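Long-range contact in SPbeta prophage-derived uncharacterized protein YomS (Bacillus subtilis, PDB 6I5O), which is of unknown function but is encoded in the SPbeta prophage and is counted among the prophage's lytic cassette proteins: residues V43-Y57 and V99-K113. Numbering follows the deposited sequence. Where two conformers were deposited one is given.
Sequences VKISGSSTSREIKFY and VMFEVVSVTGDVTVK
Val-43 sets its CG2 over one face of the Phe-101 ring, 3.8 Å from the centroid and 23° off the normal, a CH-pi contact. The edge of the same ring receives Phe-56, whose CD1 lies 3.5 Å from Phe-101 CD2; the ring pair meets obliquely, with centroids 5.5 Å apart. Phe-91 of strand 87-92 meets both buried rings edge-to-face. Val-43 carries CG1 anti to its backbone N (chi1 177°), and this branch presses on Val-112 CG1 at 3.4 Å, a close methyl-methyl contact. Ile-54 CD1 lies beside Val-103 CG2 at 3.7 Å and also reaches the methyls of Val-110 and Val-112.

The other planar group, the guanidinium of Arg-52, is turned along its own strand: a bent chain brings NE and NH1 side-on to Ser-49 OG, which lies in the guanidinium plane, while NH2 bonds to Leu-83 O. Ser-49 OG also donates to a water that in turn donates to Ser-46 O and Asp-109 O, tying both turns together. At their outer end Asp-109 OD2 accepts Ser-48 N (3.0 Å) on the syn side but well out of the carboxylate plane.

On the opposite face Tyr-57 OH and Glu-102 OE1 share a water, and Lys-65 reaches both residues, by a salt bridge to Glu-102 and a cation-pi contact with the Tyr-57 ring. Lys-55 NZ bridges Glu-53 OE2 at 3.1 Å.

Two antiparallel ladders carry these groups, 43-46 with 110-113 and 51-57 with 99-107, the latter's axes at 165°. A classic bulge, Val-104 and Ser-105 facing Glu-53, breaks the second; another, Thr-50 and Ser-51 facing Thr-107, begins it at the loop. Two strand pairs joined at one end by tight loops and enclosing an apolar interior are consistent with a curled antiparallel, all-beta fold.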
loop_
_atom_site.group_PDB
_atom_site.type_symbol
_atom_site.label_atom_id
_atom_site.label_comp_id
_atom_site.label_asym_id
_atom_site.label_seq_id
_atom_site.Cartn_x
_atom_site.Cartn_y
_atom_site.Cartn_z
ATOM N N VAL A 43 11.081 -14.562 -0.756
ATOM C CA VAL A 43 11.797 -15.852 -0.951
ATOM C C VAL A 43 12.855 -15.673 -2.023
ATOM O O VAL A 43 12.567 -15.109 -3.080
ATOM C CB VAL A 43 10.801 -16.937 -1.393
ATOM C CG1 VAL A 43 11.500 -18.242 -1.664
ATOM C CG2 VAL A 43 9.777 -17.162 -0.318
ATOM N N LYS A 44 14.055 -16.185 -1.749
ATOM C CA LYS A 44 15.141 -16.246 -2.738
ATOM C C LYS A 44 15.289 -17.703 -3.165
ATOM O O LYS A 44 15.502 -18.611 -2.303
ATOM C CB LYS A 44 16.442 -15.727 -2.151
ATOM C CG LYS A 44 17.630 -15.873 -3.066
ATOM C CD LYS A 44 17.559 -15.021 -4.318
ATOM C CE LYS A 44 18.571 -15.375 -5.401
ATOM N NZ LYS A 44 19.948 -15.163 -4.944
ATOM N N ILE A 45 15.240 -17.920 -4.466
ATOM C CA ILE A 45 15.515 -19.257 -5.059
ATOM C C ILE A 45 16.931 -19.180 -5.627
ATOM O O ILE A 45 17.208 -18.317 -6.481
ATOM C CB ILE A 45 14.461 -19.600 -6.120
ATOM C CG1 ILE A 45 13.092 -19.706 -5.453
ATOM C CG2 ILE A 45 14.794 -20.893 -6.831
ATOM C CD1 ILE A 45 11.955 -19.603 -6.392
ATOM N N SER A 46 17.813 -20.052 -5.139
ATOM C CA SER A 46 19.255 -19.997 -5.455
ATOM C C SER A 46 19.808 -21.421 -5.623
ATOM O O SER A 46 19.040 -22.402 -5.671
ATOM C CB SER A 46 19.995 -19.227 -4.363
ATOM O OG SER A 46 19.993 -20.009 -3.160
ATOM N N GLY A 47 21.103 -21.495 -5.822
ATOM C CA GLY A 47 21.813 -22.740 -6.019
ATOM C C GLY A 47 22.319 -22.877 -7.423
ATOM O O GLY A 47 22.252 -21.967 -8.234
ATOM N N SER A 48 22.856 -24.064 -7.727
ATOM C CA SER A 48 23.554 -24.336 -9.006
ATOM C C SER A 48 22.783 -25.344 -9.858
ATOM O O SER A 48 23.374 -25.889 -10.800
ATOM C CB SER A 48 24.938 -24.743 -8.740
ATOM O OG SER A 48 25.641 -23.607 -8.275
ATOM N N SER A 49 21.508 -25.538 -9.562
ATOM C CA SER A 49 20.663 -26.449 -10.348
ATOM C C SER A 49 20.686 -26.075 -11.812
ATOM O O SER A 49 20.785 -24.900 -12.119
ATOM C CB SER A 49 19.229 -26.511 -9.848
ATOM O OG SER A 49 18.555 -25.289 -10.030
ATOM N N THR A 50 20.533 -27.078 -12.693
ATOM C CA THR A 50 20.352 -26.788 -14.142
ATOM C C THR A 50 18.879 -26.734 -14.515
ATOM O O THR A 50 18.551 -26.113 -15.510
ATOM C CB THR A 50 21.132 -27.753 -15.011
ATOM O OG1 THR A 50 20.602 -29.047 -14.871
ATOM C CG2 THR A 50 22.585 -27.812 -14.579
ATOM N N SER A 51 18.007 -27.367 -13.732
ATOM C CA SER A 51 16.539 -27.226 -13.927
ATOM C C SER A 51 15.842 -27.437 -12.599
ATOM O O SER A 51 16.388 -28.087 -11.756
ATOM C CB SER A 51 15.969 -28.066 -15.033
ATOM O OG SER A 51 16.155 -29.403 -14.739
ATOM N N ARG A 52 14.675 -26.837 -12.432
ATOM C CA ARG A 52 13.901 -27.005 -11.188
ATOM C C ARG A 52 12.498 -26.493 -11.412
ATOM O O ARG A 52 12.268 -25.683 -12.335
ATOM C CB ARG A 52 14.568 -26.314 -9.990
ATOM C CG ARG A 52 14.373 -24.796 -9.892
ATOM C CD ARG A 52 14.832 -24.050 -11.142
ATOM N NE ARG A 52 16.249 -24.182 -11.434
ATOM C CZ ARG A 52 16.818 -23.757 -12.535
ATOM N NH1 ARG A 52 18.125 -23.906 -12.700
ATOM N NH2 ARG A 52 16.094 -23.231 -13.520
ATOM N N GLU A 53 11.605 -26.907 -10.542
ATOM C CA GLU A 53 10.235 -26.346 -10.513
ATOM C C GLU A 53 9.877 -26.201 -9.048
ATOM O O GLU A 53 9.909 -27.172 -8.299
ATOM C CB GLU A 53 9.256 -27.269 -11.224
ATOM C CG GLU A 53 7.842 -26.813 -11.194
ATOM C CD GLU A 53 6.885 -27.785 -11.890
ATOM O OE1 GLU A 53 7.339 -28.782 -12.508
ATOM O OE2 GLU A 53 5.651 -27.615 -11.732
ATOM N N ILE A 54 9.533 -24.959 -8.662
ATOM C CA ILE A 54 9.151 -24.616 -7.275
ATOM C C ILE A 54 7.686 -24.188 -7.332
ATOM O O ILE A 54 7.375 -23.315 -8.143
ATOM C CB ILE A 54 10.025 -23.476 -6.716
ATOM C CG1 ILE A 54 11.518 -23.705 -6.947
ATOM C CG2 ILE A 54 9.676 -23.212 -5.275
ATOM C CD1 ILE A 54 12.076 -24.944 -6.273
ATOM N N LYS A 55 6.845 -24.797 -6.492
ATOM C CA LYS A 55 5.442 -24.324 -6.367
ATOM C C LYS A 55 5.250 -23.694 -5.009
ATOM O O LYS A 55 5.776 -24.136 -3.990
ATOM C CB LYS A 55 4.469 -25.494 -6.515
ATOM C CG LYS A 55 4.329 -25.926 -7.971
ATOM C CD LYS A 55 3.252 -26.952 -8.131
ATOM C CE LYS A 55 2.530 -26.883 -9.466
ATOM N NZ LYS A 55 2.991 -28.011 -10.272
ATOM N N PHE A 56 4.514 -22.569 -5.006
ATOM C CA PHE A 56 4.343 -21.713 -3.831
ATOM C C PHE A 56 3.012 -22.036 -3.181
ATOM O O PHE A 56 1.993 -22.073 -3.905
ATOM C CB PHE A 56 4.354 -20.254 -4.249
ATOM C CG PHE A 56 5.431 -19.798 -5.202
ATOM C CD1 PHE A 56 6.654 -20.443 -5.288
ATOM C CD2 PHE A 56 5.223 -18.689 -5.999
ATOM C CE1 PHE A 56 7.625 -19.961 -6.151
ATOM C CE2 PHE A 56 6.192 -18.216 -6.881
ATOM C CZ PHE A 56 7.382 -18.876 -6.959
ATOM N N TYR A 57 3.007 -22.302 -1.876
ATOM C CA TYR A 57 1.766 -22.706 -1.193
ATOM C C TYR A 57 1.569 -21.983 0.121
ATOM O O TYR A 57 2.484 -21.694 0.915
ATOM C CB TYR A 57 1.781 -24.213 -0.874
ATOM C CG TYR A 57 1.633 -25.063 -2.088
ATOM C CD1 TYR A 57 0.456 -25.147 -2.772
ATOM C CD2 TYR A 57 2.702 -25.817 -2.572
ATOM C CE1 TYR A 57 0.254 -25.960 -3.859
ATOM C CE2 TYR A 57 2.529 -26.641 -3.663
ATOM C CZ TYR A 57 1.318 -26.694 -4.331
ATOM O OH TYR A 57 1.129 -27.494 -5.424
ATOM N N VAL A 99 3.339 -21.081 5.366
ATOM C CA VAL A 99 3.708 -21.087 3.931
ATOM C C VAL A 99 4.731 -22.196 3.692
ATOM O O VAL A 99 5.492 -22.562 4.615
ATOM C CB VAL A 99 4.201 -19.699 3.467
ATOM C CG1 VAL A 99 3.089 -18.669 3.488
ATOM C CG2 VAL A 99 5.370 -19.217 4.258
ATOM N N MET A 100 4.742 -22.669 2.470
ATOM C CA MET A 100 5.549 -23.812 2.025
ATOM C C MET A 100 5.969 -23.570 0.582
ATOM O O MET A 100 5.183 -23.057 -0.204
ATOM C CB MET A 100 4.719 -25.095 2.138
ATOM C CG MET A 100 5.387 -26.253 1.423
ATOM S SD MET A 100 4.290 -27.662 1.132
ATOM C CE MET A 100 4.142 -28.127 2.817
ATOM N N PHE A 101 7.205 -23.925 0.254
ATOM C CA PHE A 101 7.759 -23.780 -1.117
ATOM C C PHE A 101 8.229 -25.145 -1.556
ATOM O O PHE A 101 9.332 -25.547 -1.112
ATOM C CB PHE A 101 8.884 -22.751 -1.106
ATOM C CG PHE A 101 8.306 -21.391 -0.904
ATOM C CD1 PHE A 101 7.971 -20.924 0.370
ATOM C CD2 PHE A 101 7.897 -20.635 -2.003
ATOM C CE1 PHE A 101 7.235 -19.766 0.526
ATOM C CE2 PHE A 101 7.204 -19.463 -1.836
ATOM C CZ PHE A 101 6.860 -19.042 -0.585
ATOM N N GLU A 102 7.421 -25.840 -2.321
ATOM C CA GLU A 102 7.663 -27.249 -2.668
ATOM C C GLU A 102 8.622 -27.323 -3.859
ATOM O O GLU A 102 8.355 -26.695 -4.906
ATOM C CB GLU A 102 6.359 -27.922 -3.058
ATOM C CG GLU A 102 6.556 -29.387 -3.457
ATOM C CD GLU A 102 5.285 -30.151 -3.658
ATOM O OE1 GLU A 102 4.185 -29.584 -3.405
ATOM O OE2 GLU A 102 5.388 -31.373 -3.861
ATOM N N VAL A 103 9.692 -28.125 -3.713
ATOM C CA VAL A 103 10.524 -28.509 -4.869
ATOM C C VAL A 103 9.800 -29.672 -5.528
ATOM O O VAL A 103 9.843 -30.801 -4.975
ATOM C CB VAL A 103 11.958 -28.849 -4.435
ATOM C CG1 VAL A 103 12.767 -29.380 -5.596
ATOM C CG2 VAL A 103 12.629 -27.663 -3.774
ATOM N N VAL A 104 9.132 -29.397 -6.636
ATOM C CA VAL A 104 8.382 -30.427 -7.388
ATOM C C VAL A 104 9.379 -31.284 -8.171
ATOM O O VAL A 104 9.184 -32.522 -8.306
ATOM C CB VAL A 104 7.372 -29.750 -8.323
ATOM C CG1 VAL A 104 6.698 -30.735 -9.263
ATOM C CG2 VAL A 104 6.340 -29.033 -7.505
ATOM N N SER A 105 10.424 -30.657 -8.706
ATOM C CA SER A 105 11.447 -31.325 -9.503
ATOM C C SER A 105 12.723 -30.517 -9.420
ATOM O O SER A 105 12.653 -29.292 -9.225
ATOM C CB SER A 105 11.004 -31.537 -10.937
ATOM O OG SER A 105 10.833 -30.322 -11.596
ATOM N N VAL A 106 13.859 -31.172 -9.586
ATOM C CA VAL A 106 15.155 -30.471 -9.598
ATOM C C VAL A 106 16.185 -31.410 -10.217
ATOM O O VAL A 106 16.156 -32.612 -9.952
ATOM C CB VAL A 106 15.598 -30.026 -8.181
ATOM C CG1 VAL A 106 15.706 -31.209 -7.198
ATOM C CG2 VAL A 106 16.901 -29.236 -8.258
ATOM N N THR A 107 17.021 -30.848 -11.049
ATOM C CA THR A 107 18.269 -31.496 -11.516
ATOM C C THR A 107 19.430 -30.644 -10.991
ATOM O O THR A 107 19.594 -29.522 -11.458
ATOM C CB THR A 107 18.276 -31.637 -13.032
ATOM O OG1 THR A 107 17.113 -32.404 -13.417
ATOM C CG2 THR A 107 19.504 -32.375 -13.480
ATOM N N GLY A 108 20.106 -31.094 -9.955
ATOM C CA GLY A 108 21.146 -30.298 -9.308
ATOM C C GLY A 108 20.695 -29.903 -7.935
ATOM O O GLY A 108 19.952 -30.634 -7.320
ATOM N N ASP A 109 21.109 -28.731 -7.463
ATOM C CA ASP A 109 20.848 -28.305 -6.074
ATOM C C ASP A 109 20.050 -26.998 -6.115
ATOM O O ASP A 109 20.450 -26.043 -6.820
ATOM C CB ASP A 109 22.183 -28.077 -5.371
ATOM C CG ASP A 109 22.962 -26.910 -5.972
ATOM O OD1 ASP A 109 23.467 -27.072 -7.103
ATOM O OD2 ASP A 109 23.031 -25.808 -5.323
ATOM N N VAL A 110 19.027 -26.898 -5.304
ATOM C CA VAL A 110 18.245 -25.647 -5.231
ATOM C C VAL A 110 18.058 -25.321 -3.762
ATOM O O VAL A 110 17.698 -26.199 -2.957
ATOM C CB VAL A 110 16.929 -25.747 -6.032
ATOM C CG1 VAL A 110 15.975 -26.769 -5.463
ATOM C CG2 VAL A 110 16.250 -24.379 -6.141
ATOM N N THR A 111 18.305 -24.060 -3.441
ATOM C CA THR A 111 18.123 -23.507 -2.079
ATOM C C THR A 111 16.917 -22.567 -2.116
ATOM O O THR A 111 16.738 -21.822 -3.102
ATOM C CB THR A 111 19.444 -22.918 -1.585
ATOM O OG1 THR A 111 20.355 -23.983 -1.274
ATOM C CG2 THR A 111 19.267 -22.042 -0.387
ATOM N N VAL A 112 16.135 -22.596 -1.059
ATOM C CA VAL A 112 14.924 -21.714 -0.961
ATOM C C VAL A 112 14.959 -21.127 0.429
ATOM O O VAL A 112 14.752 -21.876 1.390
ATOM C CB VAL A 112 13.621 -22.465 -1.264
ATOM C CG1 VAL A 112 12.454 -21.511 -1.248
ATOM C CG2 VAL A 112 13.693 -23.193 -2.596
ATOM N N LYS A 113 15.152 -19.806 0.522
ATOM C CA LYS A 113 15.346 -19.143 1.817
ATOM C C LYS A 113 14.546 -17.877 1.825
ATOM O O LYS A 113 14.400 -17.273 0.777
ATOM C CB LYS A 113 16.816 -18.850 2.101
ATOM C CG LYS A 113 17.692 -20.079 2.230
ATOM C CD LYS A 113 19.122 -19.813 2.503
ATOM C CE LYS A 113 19.865 -21.073 2.855
ATOM N NZ LYS A 113 21.322 -20.812 3.001
HETATM O O HOH W 1 19.258 -23.360 -8.257
HETATM O O HOH W 2 14.565 -31.719 -13.217
HETATM O O HOH W 3 2.603 -29.634 -5.750
#